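Local structure of beta-galactosidase (Geobacillus stearothermophilus, 4OIF) at residues Thr7-Ala12 with Lys314-Leu319; Val405-Pro410 with Gln631-Pro636; Ile15-Asp20 with Asp355-Phe360; Gly82-Ala87 with His147-Met152. The protein probably hydrolyses terminal non-reducing beta-D-galactose units of beta-D-galactosides, as a zinc-binding member of glycoside hydrolase family 42. All coordinates share one frame; numbering follows the deposited sequence.

Overall arrangement
Contacts 3 and 4 are parallel strand pairs of one TIM barrel. Contact 4 joins strands 83-87 and 150-154, and contact 3 closes the ring by pairing strand 16-21 with strand 356-359; their centres lie about 13 Å apart, and contact 4 is nested inside the long loop that contact 3 closes. Contact 1, centred about 14 Å from contact 3, sets the chain's first residues against the loop leading into strand 319-322, and its segments alternate with those of contact 3. Contact 2 comes last, binding the C-terminal domain to the barrel's exit loop. Direct bonds tie it to contacts 1 and 3, so barrel closure, N-terminal segment and C-terminal domain meet in one region.

Contact 1: Thr7-Ala12 with Lys314-Leu319; sequences TYTTQA and KQQPFL
At the bottom of the TIM barrel, where its strands begin, T7, T9 and T10 of the chain's leading segment pack against Q316, P317 and L319, which run into strand 319-322. The pairing is one of van der Waals contact. P317 CD lies 3.5 Å from T7 O and equally 3.5 Å from T7 OG1; proline suits the spot because its CD and CG give T7 an apolar surface and its nitrogen carries no N-H. The T7 hydroxyl is engaged with N408. T9 brings its methyl: with OG1 set between the backbone N and the carbonyl carbon (chi1 56°), CG2 is swung toward P317 O, 3.3 Å away, and comes within 4.0 Å of Q316 CD. The amide of Q316 is held from beyond, its NE2 bonding to D279 O. T10 uses both branches. Its OG1 accepts from A12 N at 2.8 Å, making an ST turn, while CG2 rests 4.1 Å from L319 CD1, so threonine supplies a turn-closing hydroxyl and an apolar methyl together. L319 also touches M152. A segment ahead of the first strand thus lies across the bottom of the (beta/alpha)8 barrel, the end remote from the catalytic mouth of this fold.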
loop_
_atom_site.group_PDB
_atom_site.type_symbol
_atom_site.label_atom_id
_atom_site.label_comp_id
_atom_site.label_asym_id
_atom_site.label_seq_id
_atom_site.Cartn_x
_atom_site.Cartn_y
_atom_site.Cartn_z
ATOM N N THR A 7 2.619 -42.770 -24.782
ATOM C CA THR A 7 2.569 -41.721 -25.783
ATOM C C THR A 7 3.753 -40.785 -25.551
ATOM O O THR A 7 3.760 -39.998 -24.604
ATOM C CB THR A 7 1.236 -40.952 -25.726
ATOM O OG1 THR A 7 1.116 -40.308 -24.459
ATOM C CG2 THR A 7 0.052 -41.904 -25.912
ATOM N N TYR A 8 4.763 -40.893 -26.406
ATOM C CA TYR A 8 5.999 -40.131 -26.237
ATOM C C TYR A 8 5.872 -38.707 -26.773
ATOM O O TYR A 8 5.372 -38.490 -27.878
ATOM C CB TYR A 8 7.158 -40.850 -26.925
ATOM C CG TYR A 8 7.481 -42.212 -26.340
ATOM C CD1 TYR A 8 8.518 -42.369 -25.422
ATOM C CD2 TYR A 8 6.758 -43.339 -26.710
ATOM C CE1 TYR A 8 8.822 -43.611 -24.890
ATOM C CE2 TYR A 8 7.054 -44.587 -26.180
ATOM C CZ TYR A 8 8.086 -44.716 -25.272
ATOM O OH TYR A 8 8.384 -45.951 -24.745
ATOM N N THR A 9 6.329 -37.733 -25.992
ATOM C CA THR A 9 6.173 -36.338 -26.389
ATOM C C THR A 9 7.403 -35.841 -27.145
ATOM O O THR A 9 7.319 -34.874 -27.901
ATOM C CB THR A 9 5.886 -35.415 -25.168
ATOM O OG1 THR A 9 6.927 -35.551 -24.189
ATOM C CG2 THR A 9 4.536 -35.761 -24.532
ATOM N N THR A 10 8.543 -36.500 -26.939
ATOM C CA THR A 10 9.750 -36.199 -27.708
ATOM C C THR A 10 10.393 -37.478 -28.199
ATOM O O THR A 10 9.927 -38.579 -27.897
ATOM C CB THR A 10 10.816 -35.415 -26.901
ATOM O OG1 THR A 10 11.679 -36.335 -26.222
ATOM C CG2 THR A 10 10.175 -34.508 -25.896
ATOM N N GLN A 11 11.484 -37.310 -28.942
ATOM C CA GLN A 11 12.246 -38.423 -29.499
ATOM C C GLN A 11 13.067 -39.138 -28.420
ATOM O O GLN A 11 13.700 -40.155 -28.686
ATOM C CB GLN A 11 13.168 -37.917 -30.620
ATOM C CG GLN A 11 13.492 -38.941 -31.678
ATOM C CD GLN A 11 12.316 -39.203 -32.608
ATOM O OE1 GLN A 11 11.361 -38.425 -32.657
ATOM N NE2 GLN A 11 12.380 -40.308 -33.348
ATOM N N ALA A 12 13.062 -38.596 -27.205
ATOM C CA ALA A 12 13.868 -39.147 -26.127
ATOM C C ALA A 12 13.182 -40.319 -25.441
ATOM O O ALA A 12 12.015 -40.231 -25.064
ATOM C CB ALA A 12 14.193 -38.076 -25.112
ATOM N N LYS A 314 -3.482 -31.615 -22.395
ATOM C CA LYS A 314 -3.359 -32.364 -23.629
ATOM C C LYS A 314 -3.354 -33.865 -23.367
ATOM O O LYS A 314 -3.007 -34.650 -24.251
ATOM C CB LYS A 314 -2.103 -31.941 -24.387
ATOM C CG LYS A 314 -2.106 -30.475 -24.803
ATOM C CD LYS A 314 -0.875 -30.125 -25.633
ATOM C CE LYS A 314 -0.948 -30.750 -27.021
ATOM N NZ LYS A 314 -1.855 -29.960 -27.892
ATOM N N GLN A 315 -3.743 -34.241 -22.150
ATOM C CA GLN A 315 -3.972 -35.637 -21.777
ATOM C C GLN A 315 -2.817 -36.535 -22.224
ATOM O O GLN A 315 -3.018 -37.586 -22.846
ATOM C CB GLN A 315 -5.307 -36.119 -22.362
ATOM C CG GLN A 315 -6.544 -35.525 -21.676
ATOM C CD GLN A 315 -6.898 -36.219 -20.351
ATOM O OE1 GLN A 315 -7.672 -37.182 -20.319
ATOM N NE2 GLN A 315 -6.328 -35.727 -19.261
ATOM N N GLN A 316 -1.607 -36.086 -21.910
ATOM C CA GLN A 316 -0.376 -36.769 -22.280
ATOM C C GLN A 316 0.697 -36.327 -21.275
ATOM O O GLN A 316 0.456 -35.410 -20.493
ATOM C CB GLN A 316 0.017 -36.420 -23.720
ATOM C CG GLN A 316 0.370 -34.951 -23.876
ATOM C CD GLN A 316 0.834 -34.568 -25.271
ATOM O OE1 GLN A 316 0.675 -35.324 -26.236
ATOM N NE2 GLN A 316 1.404 -33.372 -25.386
ATOM N N PRO A 317 1.880 -36.966 -21.279
ATOM C CA PRO A 317 2.885 -36.466 -20.335
ATOM C C PRO A 317 3.251 -34.994 -20.587
ATOM O O PRO A 317 3.201 -34.536 -21.731
ATOM C CB PRO A 317 4.090 -37.369 -20.592
ATOM C CG PRO A 317 3.522 -38.601 -21.197
ATOM C CD PRO A 317 2.350 -38.161 -22.004
ATOM N N PHE A 318 3.599 -34.265 -19.531
ATOM C CA PHE A 318 4.055 -32.890 -19.684
ATOM C C PHE A 318 5.546 -32.796 -19.380
ATOM O O PHE A 318 6.159 -33.755 -18.946
ATOM C CB PHE A 318 3.254 -31.939 -18.783
ATOM C CG PHE A 318 3.569 -32.070 -17.312
ATOM C CD1 PHE A 318 2.859 -32.959 -16.513
ATOM C CD2 PHE A 318 4.563 -31.285 -16.723
ATOM C CE1 PHE A 318 3.143 -33.083 -15.159
ATOM C CE2 PHE A 318 4.854 -31.399 -15.366
ATOM C CZ PHE A 318 4.138 -32.303 -14.582
ATOM N N LEU A 319 6.133 -31.636 -19.610
ATOM C CA LEU A 319 7.543 -31.470 -19.332
ATOM C C LEU A 319 7.757 -30.352 -18.315
ATOM O O LEU A 319 7.394 -29.202 -18.543
ATOM C CB LEU A 319 8.319 -31.202 -20.634
ATOM C CG LEU A 319 8.337 -32.371 -21.642
ATOM C CD1 LEU A 319 8.777 -31.934 -23.034
ATOM C CD2 LEU A 319 9.198 -33.541 -21.159
#

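Contact 2: Val405-Pro410 with Gln631-Pro636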
loop_
_atom_site.group_PDB
_atom_site.type_symbol
_atom_site.label_atom_id
_atom_site.label_comp_id
_atom_site.label_asym_id
_atom_site.label_seq_id
_atom_site.Cartn_x
_atom_site.Cartn_y
_atom_site.Cartn_z
ATOM N N VAL A 405 8.803 -43.044 -18.973
ATOM C CA VAL A 405 8.693 -42.112 -20.091
ATOM C C VAL A 405 7.528 -42.461 -21.018
ATOM O O VAL A 405 7.420 -43.583 -21.519
ATOM C CB VAL A 405 9.995 -42.063 -20.918
ATOM C CG1 VAL A 405 9.810 -41.188 -22.156
ATOM C CG2 VAL A 405 11.136 -41.547 -20.062
ATOM N N GLY A 406 6.645 -41.492 -21.223
ATOM C CA GLY A 406 5.510 -41.670 -22.107
ATOM C C GLY A 406 4.311 -42.352 -21.480
ATOM O O GLY A 406 3.266 -42.453 -22.117
ATOM N N THR A 407 4.444 -42.831 -20.247
ATOM C CA THR A 407 3.288 -43.427 -19.577
ATOM C C THR A 407 2.262 -42.367 -19.180
ATOM O O THR A 407 2.618 -41.250 -18.769
ATOM C CB THR A 407 3.685 -44.217 -18.310
ATOM O OG1 THR A 407 4.400 -43.356 -17.409
ATOM C CG2 THR A 407 4.547 -45.421 -18.676
ATOM N N ASN A 408 0.994 -42.733 -19.294
ATOM C CA ASN A 408 -0.104 -41.864 -18.887
ATOM C C ASN A 408 -0.697 -42.298 -17.551
ATOM O O ASN A 408 -0.132 -43.159 -16.862
ATOM C CB ASN A 408 -1.176 -41.838 -19.974
ATOM C CG ASN A 408 -0.663 -41.220 -21.276
ATOM O OD1 ASN A 408 -0.488 -39.997 -21.373
ATOM N ND2 ASN A 408 -0.412 -42.061 -22.277
ATOM N N ARG A 409 -1.819 -41.694 -17.170
ATOM C CA ARG A 409 -2.411 -41.977 -15.865
ATOM C C ARG A 409 -3.862 -41.535 -15.795
ATOM O O ARG A 409 -4.181 -40.500 -15.199
ATOM C CB ARG A 409 -1.618 -41.306 -14.746
ATOM C CG ARG A 409 -1.058 -39.928 -15.083
ATOM C CD ARG A 409 -0.606 -39.233 -13.818
ATOM N NE ARG A 409 -1.758 -38.901 -12.988
ATOM C CZ ARG A 409 -1.706 -38.708 -11.677
ATOM N NH1 ARG A 409 -0.554 -38.829 -11.035
ATOM N NH2 ARG A 409 -2.810 -38.396 -11.008
ATOM N N PRO A 410 -4.749 -42.340 -16.386
ATOM C CA PRO A 410 -6.163 -41.990 -16.509
ATOM C C PRO A 410 -6.806 -41.838 -15.143
ATOM O O PRO A 410 -6.493 -42.580 -14.212
ATOM C CB PRO A 410 -6.759 -43.178 -17.279
ATOM C CG PRO A 410 -5.587 -43.843 -17.936
ATOM C CD PRO A 410 -4.466 -43.671 -16.945
ATOM N N GLN A 631 1.200 -41.674 -5.645
ATOM C CA GLN A 631 0.721 -41.311 -6.976
ATOM C C GLN A 631 1.319 -42.238 -8.007
ATOM O O GLN A 631 2.460 -42.637 -7.865
ATOM C CB GLN A 631 1.087 -39.862 -7.314
ATOM C CG GLN A 631 0.300 -38.805 -6.552
ATOM C CD GLN A 631 -1.158 -38.785 -6.940
ATOM O OE1 GLN A 631 -1.517 -39.057 -8.093
ATOM N NE2 GLN A 631 -2.013 -38.473 -5.976
ATOM N N ALA A 632 0.577 -42.557 -9.062
ATOM C CA ALA A 632 1.046 -43.559 -10.013
ATOM C C ALA A 632 0.963 -43.171 -11.496
ATOM O O ALA A 632 0.157 -42.332 -11.910
ATOM C CB ALA A 632 0.284 -44.836 -9.796
ATOM N N ARG A 633 1.809 -43.809 -12.293
ATOM C CA ARG A 633 1.672 -43.771 -13.741
ATOM C C ARG A 633 1.529 -45.193 -14.248
ATOM O O ARG A 633 2.047 -46.121 -13.653
ATOM C CB ARG A 633 2.857 -43.059 -14.376
ATOM C CG ARG A 633 2.858 -41.583 -14.017
ATOM C CD ARG A 633 4.035 -40.862 -14.560
ATOM N NE ARG A 633 4.007 -40.786 -16.011
ATOM C CZ ARG A 633 4.891 -40.093 -16.712
ATOM N NH1 ARG A 633 5.848 -39.433 -16.068
ATOM N NH2 ARG A 633 4.822 -40.063 -18.038
ATOM N N GLN A 634 0.794 -45.371 -15.331
ATOM C CA GLN A 634 0.431 -46.709 -15.746
ATOM C C GLN A 634 0.939 -47.025 -17.137
ATOM O O GLN A 634 0.676 -46.292 -18.088
ATOM C CB GLN A 634 -1.086 -46.878 -15.677
ATOM C CG GLN A 634 -1.672 -46.385 -14.368
ATOM C CD GLN A 634 -3.065 -46.918 -14.100
ATOM O OE1 GLN A 634 -4.063 -46.269 -14.405
ATOM N NE2 GLN A 634 -3.138 -48.103 -13.515
ATOM N N ALA A 635 1.686 -48.121 -17.238
ATOM C CA ALA A 635 2.166 -48.641 -18.513
ATOM C C ALA A 635 1.280 -49.821 -18.934
ATOM O O ALA A 635 0.476 -50.300 -18.135
ATOM C CB ALA A 635 3.623 -49.060 -18.391
ATOM N N PRO A 636 1.397 -50.281 -20.193
ATOM C CA PRO A 636 0.587 -51.446 -20.568
ATOM C C PRO A 636 0.880 -52.648 -19.677
ATOM O O PRO A 636 -0.036 -53.302 -19.181
ATOM C CB PRO A 636 1.018 -51.725 -22.009
ATOM C CG PRO A 636 1.535 -50.427 -22.517
ATOM C CD PRO A 636 2.168 -49.755 -21.337
HETATM O O HOH W 1 0.879 -45.410 -20.533
#
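N408 and Q634 meet where the loop 405-410 crosses strand 631-634 steeply, the directions of the touching parts lying 116° apart, so that direct backbone pairing is brief. Q634 N gives an almost straight bond of 2.8 Å to N408 O. A water extends the join: it accepts from N408 N at 3.0 Å and lies 2.6 Å from Q634 O. G406, just before, has a positive phi at which a CB would jam against the preceding carbonyl, so glycine is needed there.

R633 carries the next link. Its chain, bent at chi3 (67°), turns the guanidinium back to T407 O: NH2 donates at 2.6 Å, in both the carbonyl and guanidinium planes and on a lone pair, and NE adds a weak bond of 3.1 Å. NH2 also forms a salt bridge with D355, and NH1 reaches S354 O and I350 O, so arginine's several N-H groups are spread over one loop and the barrel beside it. Strand 628-634 is an outermost strand of the five-stranded antiparallel sheet of the C-terminal domain, and this contact fastens that edge to the loop between helix 386-399 and strand 413-416. Farther along, R409 grips Q631 OE1 end-on, with NH1 at 3.1 Å and NH2 at 3.3 Å from one face of the amide; the two flat groups are only 8° from parallel. NH1 has a second acceptor in A351 O. T407 turns its hydroxyl to I404 O, leaving methyl CG2 to pack 3.8 Å from A635 CB.

Contact 3: Ile15-Asp20 with Asp355-Phe360; sequences ILHGGD and DSILYF
Parallel strand pairing between L16-G19 and S356-Y359 closes the TIM barrel, joining its first strand to its last. The ladder alternates: I357 N donates to L16 O at 2.8 Å, G18 N to I357 O, Y359 N to G18 O at 2.8 Å and D20 N to Y359 O at 2.9 Å. G18 and G19 both have backbone angles that exclude a side chain, and a CB on G19 would also run into Y359 O. On the outer face, H17 and Y359 join through their polar ends: H17 NE2 and Y359 OH are 2.5 Å apart, the hydroxyl lying in the imidazole plane at the ring edge. H17 reaches it with CG anti to the backbone N (chi1 -175°), and its ND1 bonds to H44 O. Y359 OH also bonds to H342, so a phenylalanine here would probably keep the ring packing but leave both histidines without this shared partner. At the catalytic end, D20 OD2 approaches the edge of the F360 ring, 3.4 Å from CD1, and the D20 side chain is about 4 Å from that of E322, the predicted nucleophile. Strand 47-50 pairs with the other side of strand 16-21, L16 and S356 face L319 inside, and helices 341-351 and 386-399 pack against I357, H17 and Y359 outside.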
loop_
_atom_site.group_PDB
_atom_site.type_symbol
_atom_site.label_atom_id
_atom_site.label_comp_id
_atom_site.label_asym_id
_atom_site.label_seq_id
_atom_site.Cartn_x
_atom_site.Cartn_y
_atom_site.Cartn_z
ATOM N N ILE A 15 14.110 -39.837 -19.362
ATOM C CA ILE A 15 13.598 -38.655 -18.688
ATOM C C ILE A 15 14.636 -37.543 -18.776
ATOM O O ILE A 15 15.769 -37.706 -18.327
ATOM C CB ILE A 15 13.241 -38.942 -17.225
ATOM C CG1 ILE A 15 11.860 -39.598 -17.153
ATOM C CG2 ILE A 15 13.237 -37.655 -16.422
ATOM C CD1 ILE A 15 11.758 -40.703 -16.138
ATOM N N LEU A 16 14.249 -36.430 -19.393
ATOM C CA LEU A 16 15.157 -35.310 -19.577
ATOM C C LEU A 16 15.626 -34.815 -18.221
ATOM O O LEU A 16 14.831 -34.685 -17.312
ATOM C CB LEU A 16 14.487 -34.169 -20.341
ATOM C CG LEU A 16 13.520 -34.575 -21.454
ATOM C CD1 LEU A 16 12.988 -33.329 -22.138
ATOM C CD2 LEU A 16 14.197 -35.518 -22.450
ATOM N N HIS A 17 16.917 -34.556 -18.085
ATOM C CA HIS A 17 17.426 -33.981 -16.857
ATOM C C HIS A 17 18.441 -32.911 -17.214
ATOM O O HIS A 17 19.397 -33.176 -17.933
ATOM C CB HIS A 17 18.052 -35.053 -15.969
ATOM C CG HIS A 17 18.482 -34.551 -14.628
ATOM N ND1 HIS A 17 19.679 -34.918 -14.048
ATOM C CD2 HIS A 17 17.874 -33.722 -13.747
ATOM C CE1 HIS A 17 19.790 -34.332 -12.867
ATOM N NE2 HIS A 17 18.708 -33.604 -12.657
ATOM N N GLY A 18 18.226 -31.694 -16.732
ATOM C CA GLY A 18 19.155 -30.624 -17.052
ATOM C C GLY A 18 18.450 -29.307 -16.883
ATOM O O GLY A 18 17.826 -29.100 -15.854
ATOM N N GLY A 19 18.522 -28.432 -17.881
ATOM C CA GLY A 19 17.838 -27.148 -17.797
ATOM C C GLY A 19 18.438 -25.994 -18.600
ATOM O O GLY A 19 19.235 -26.189 -19.521
ATOM N N ASP A 20 18.039 -24.776 -18.257
ATOM C CA ASP A 20 18.523 -23.607 -18.974
ATOM C C ASP A 20 20.043 -23.498 -18.884
ATOM O O ASP A 20 20.631 -23.519 -17.795
ATOM C CB ASP A 20 17.871 -22.334 -18.435
ATOM C CG ASP A 20 16.411 -22.198 -18.853
ATOM O OD1 ASP A 20 15.719 -23.228 -19.001
ATOM O OD2 ASP A 20 15.955 -21.054 -19.044
ATOM N N ASP A 355 7.726 -35.945 -17.961
ATOM C CA ASP A 355 8.811 -36.755 -18.523
ATOM C C ASP A 355 10.141 -36.002 -18.503
ATOM O O ASP A 355 11.055 -36.318 -19.267
ATOM C CB ASP A 355 8.484 -37.202 -19.952
ATOM C CG ASP A 355 7.512 -38.368 -19.985
ATOM O OD1 ASP A 355 7.341 -39.038 -18.943
ATOM O OD2 ASP A 355 6.918 -38.620 -21.056
ATOM N N SER A 356 10.260 -35.022 -17.614
ATOM C CA SER A 356 11.517 -34.296 -17.456
ATOM C C SER A 356 11.673 -33.690 -16.067
ATOM O O SER A 356 10.689 -33.411 -15.391
ATOM C CB SER A 356 11.635 -33.184 -18.499
ATOM O OG SER A 356 10.661 -32.180 -18.279
ATOM N N ILE A 357 12.925 -33.516 -15.659
ATOM C CA ILE A 357 13.303 -32.641 -14.566
ATOM C C ILE A 357 14.315 -31.617 -15.109
ATOM O O ILE A 357 15.497 -31.921 -15.385
ATOM C CB ILE A 357 13.892 -33.413 -13.364
ATOM C CG1 ILE A 357 12.873 -34.425 -12.811
ATOM C CG2 ILE A 357 14.309 -32.444 -12.279
ATOM C CD1 ILE A 357 11.609 -33.808 -12.226
ATOM N N LEU A 358 13.821 -30.399 -15.292
ATOM C CA LEU A 358 14.621 -29.328 -15.849
ATOM C C LEU A 358 14.629 -28.124 -14.901
ATOM O O LEU A 358 13.617 -27.774 -14.281
ATOM C CB LEU A 358 14.106 -28.941 -17.240
ATOM C CG LEU A 358 14.130 -30.078 -18.273
ATOM C CD1 LEU A 358 13.314 -29.751 -19.537
ATOM C CD2 LEU A 358 15.566 -30.441 -18.637
ATOM N N TYR A 359 15.802 -27.512 -14.798
ATOM C CA TYR A 359 16.070 -26.440 -13.868
ATOM C C TYR A 359 16.215 -25.092 -14.545
ATOM O O TYR A 359 16.568 -24.974 -15.731
ATOM C CB TYR A 359 17.364 -26.710 -13.093
ATOM C CG TYR A 359 17.496 -28.105 -12.527
ATOM C CD1 TYR A 359 16.567 -28.599 -11.615
ATOM C CD2 TYR A 359 18.568 -28.922 -12.888
ATOM C CE1 TYR A 359 16.694 -29.877 -11.094
ATOM C CE2 TYR A 359 18.709 -30.192 -12.368
ATOM C CZ TYR A 359 17.769 -30.666 -11.471
ATOM O OH TYR A 359 17.906 -31.933 -10.955
ATOM N N PHE A 360 15.946 -24.061 -13.769
ATOM C CA PHE A 360 16.628 -22.817 -14.000
ATOM C C PHE A 360 17.539 -22.623 -12.804
ATOM O O PHE A 360 17.053 -22.551 -11.677
ATOM C CB PHE A 360 15.682 -21.629 -14.150
ATOM C CG PHE A 360 16.407 -20.382 -14.534
ATOM C CD1 PHE A 360 16.608 -20.067 -15.874
ATOM C CD2 PHE A 360 16.978 -19.577 -13.561
ATOM C CE1 PHE A 360 17.320 -18.942 -16.235
ATOM C CE2 PHE A 360 17.694 -18.453 -13.912
ATOM C CZ PHE A 360 17.869 -18.135 -15.250
#

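Contact 4: Gly82-Ala87 with His147-Met152; sequences GRVILA and HPALLM
R83 folds its long side chain back along the peptides of P148-L151. CB starts 3.6 Å from A149 O. Bends at chi2 (-63°) and chi3 (-69°) then curl the chain, keeping CD beside A149 O and bringing NE to 3.5 Å from P148 O. CZ lies under L151 CD1. At the tip, NH2 lies 3.6 Å from L150 O, which sits at the guanidinium edge, while L151 CD1 covers one face of the group, 3.6 Å from NH2. Arginine suits this partly exposed place because its flat end can meet carbonyl oxygens around it and a methyl above. With the side chain cut back to an alanine, L151 CD1 is likely to lose the flat group it rests on, and the cluster of carbonyls its nearby positive charge.

Beside it the backbones pair in parallel: V84 N donates to A149 O at 2.7 Å, L151 N to V84 O at 2.8 Å, and L86 N to M152 O. Strand 150-154 is entered through a type I turn from H147 to L150, in which H147 ND1 accepts from A149 N. On the outer face L86 CB meets L150 CD1 at 3.7 Å, and V84 and L86 lie under F74 of helix 68-79. I85 points into the barrel, with M152 beside it in the conformer described. Helix 127-144 lies in the connection between the two neighbouring parallel strands, the beta-alpha-beta crossover from which TIM barrels are built.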
loop_
_atom_site.group_PDB
_atom_site.type_symbol
_atom_site.label_atom_id
_atom_site.label_comp_id
_atom_site.label_asym_id
_atom_site.label_seq_id
_atom_site.Cartn_x
_atom_site.Cartn_y
_atom_site.Cartn_z
ATOM N N GLY A 82 24.597 -35.445 -24.861
ATOM C CA GLY A 82 23.465 -34.633 -24.459
ATOM C C GLY A 82 22.527 -34.191 -25.572
ATOM O O GLY A 82 22.787 -34.431 -26.747
ATOM N N ARG A 83 21.421 -33.549 -25.199
ATOM C CA ARG A 83 20.510 -32.985 -26.188
ATOM C C ARG A 83 20.279 -31.497 -25.922
ATOM O O ARG A 83 20.477 -30.996 -24.806
ATOM C CB ARG A 83 19.164 -33.731 -26.207
ATOM C CG ARG A 83 19.237 -35.266 -26.314
ATOM C CD ARG A 83 19.864 -35.779 -27.603
ATOM N NE ARG A 83 19.002 -35.522 -28.744
ATOM C CZ ARG A 83 18.072 -36.366 -29.185
ATOM N NH1 ARG A 83 17.892 -37.533 -28.575
ATOM N NH2 ARG A 83 17.325 -36.037 -30.237
ATOM N N VAL A 84 19.864 -30.792 -26.965
ATOM C CA VAL A 84 19.546 -29.381 -26.843
ATOM C C VAL A 84 18.064 -29.108 -27.087
ATOM O O VAL A 84 17.508 -29.525 -28.103
ATOM C CB VAL A 84 20.363 -28.529 -27.824
ATOM C CG1 VAL A 84 19.946 -27.052 -27.702
ATOM C CG2 VAL A 84 21.860 -28.724 -27.584
ATOM N N ILE A 85 17.428 -28.446 -26.124
ATOM C CA ILE A 85 16.162 -27.756 -26.342
ATOM C C ILE A 85 16.507 -26.346 -26.811
ATOM O O ILE A 85 16.992 -25.530 -26.024
ATOM C CB ILE A 85 15.295 -27.697 -25.065
ATOM C CG1 ILE A 85 14.893 -29.103 -24.626
ATOM C CG2 ILE A 85 14.042 -26.846 -25.285
ATOM C CD1 ILE A 85 14.241 -29.138 -23.259
ATOM N N LEU A 86 16.295 -26.065 -28.092
ATOM C CA LEU A 86 16.664 -24.765 -28.632
ATOM C C LEU A 86 15.509 -23.798 -28.461
ATOM O O LEU A 86 14.381 -24.077 -28.863
ATOM C CB LEU A 86 17.061 -24.867 -30.104
ATOM C CG LEU A 86 17.621 -23.589 -30.740
ATOM C CD1 LEU A 86 18.733 -23.010 -29.897
ATOM C CD2 LEU A 86 18.123 -23.854 -32.142
ATOM N N ALA A 87 15.795 -22.664 -27.844
ATOM C CA ALA A 87 14.784 -21.650 -27.647
ATOM C C ALA A 87 14.893 -20.568 -28.700
ATOM O O ALA A 87 15.994 -20.261 -29.172
ATOM C CB ALA A 87 14.906 -21.037 -26.261
ATOM N N HIS A 147 20.506 -30.806 -36.861
ATOM C CA HIS A 147 21.547 -31.227 -35.932
ATOM C C HIS A 147 20.988 -32.322 -35.027
ATOM O O HIS A 147 19.885 -32.189 -34.496
ATOM C CB HIS A 147 22.054 -30.057 -35.099
ATOM C CG HIS A 147 23.342 -30.334 -34.390
ATOM N ND1 HIS A 147 23.432 -31.199 -33.320
ATOM C CD2 HIS A 147 24.591 -29.847 -34.590
ATOM C CE1 HIS A 147 24.684 -31.246 -32.902
ATOM N NE2 HIS A 147 25.407 -30.430 -33.650
ATOM N N PRO A 148 21.750 -33.412 -34.846
ATOM C CA PRO A 148 21.295 -34.563 -34.049
ATOM C C PRO A 148 20.979 -34.235 -32.574
ATOM O O PRO A 148 20.119 -34.891 -31.991
ATOM C CB PRO A 148 22.463 -35.544 -34.155
ATOM C CG PRO A 148 23.643 -34.707 -34.539
ATOM C CD PRO A 148 23.102 -33.614 -35.394
ATOM N N ALA A 149 21.640 -33.240 -31.990
ATOM C CA ALA A 149 21.351 -32.855 -30.606
ATOM C C ALA A 149 20.019 -32.127 -30.437
ATOM O O ALA A 149 19.516 -32.014 -29.320
ATOM C CB ALA A 149 22.468 -31.994 -30.048
ATOM N N LEU A 150 19.442 -31.638 -31.528
ATOM C CA LEU A 150 18.204 -30.864 -31.420
ATOM C C LEU A 150 17.049 -31.739 -30.977
ATOM O O LEU A 150 16.780 -32.769 -31.583
ATOM C CB LEU A 150 17.854 -30.177 -32.741
ATOM C CG LEU A 150 16.590 -29.313 -32.633
ATOM C CD1 LEU A 150 16.762 -28.303 -31.523
ATOM C CD2 LEU A 150 16.247 -28.617 -33.953
ATOM N N LEU A 151 16.358 -31.324 -29.924
ATOM C CA LEU A 151 15.282 -32.141 -29.374
ATOM C C LEU A 151 13.902 -31.518 -29.514
ATOM O O LEU A 151 12.934 -32.181 -29.884
ATOM C CB LEU A 151 15.527 -32.426 -27.895
ATOM C CG LEU A 151 14.554 -33.463 -27.340
ATOM C CD1 LEU A 151 14.900 -34.838 -27.898
ATOM C CD2 LEU A 151 14.541 -33.478 -25.816
ATOM N N MET A 152 13.824 -30.236 -29.205
ATOM C CA MET A 152 12.545 -29.555 -29.092
ATOM C C MET A 152 12.748 -28.044 -29.205
ATOM O O MET A 152 13.830 -27.529 -28.916
ATOM C CB MET A 152 11.881 -29.937 -27.761
ATOM C CG MET A 152 10.475 -29.402 -27.506
ATOM S SD MET A 152 9.793 -30.100 -25.964
ATOM C CE MET A 152 11.138 -29.798 -24.826
#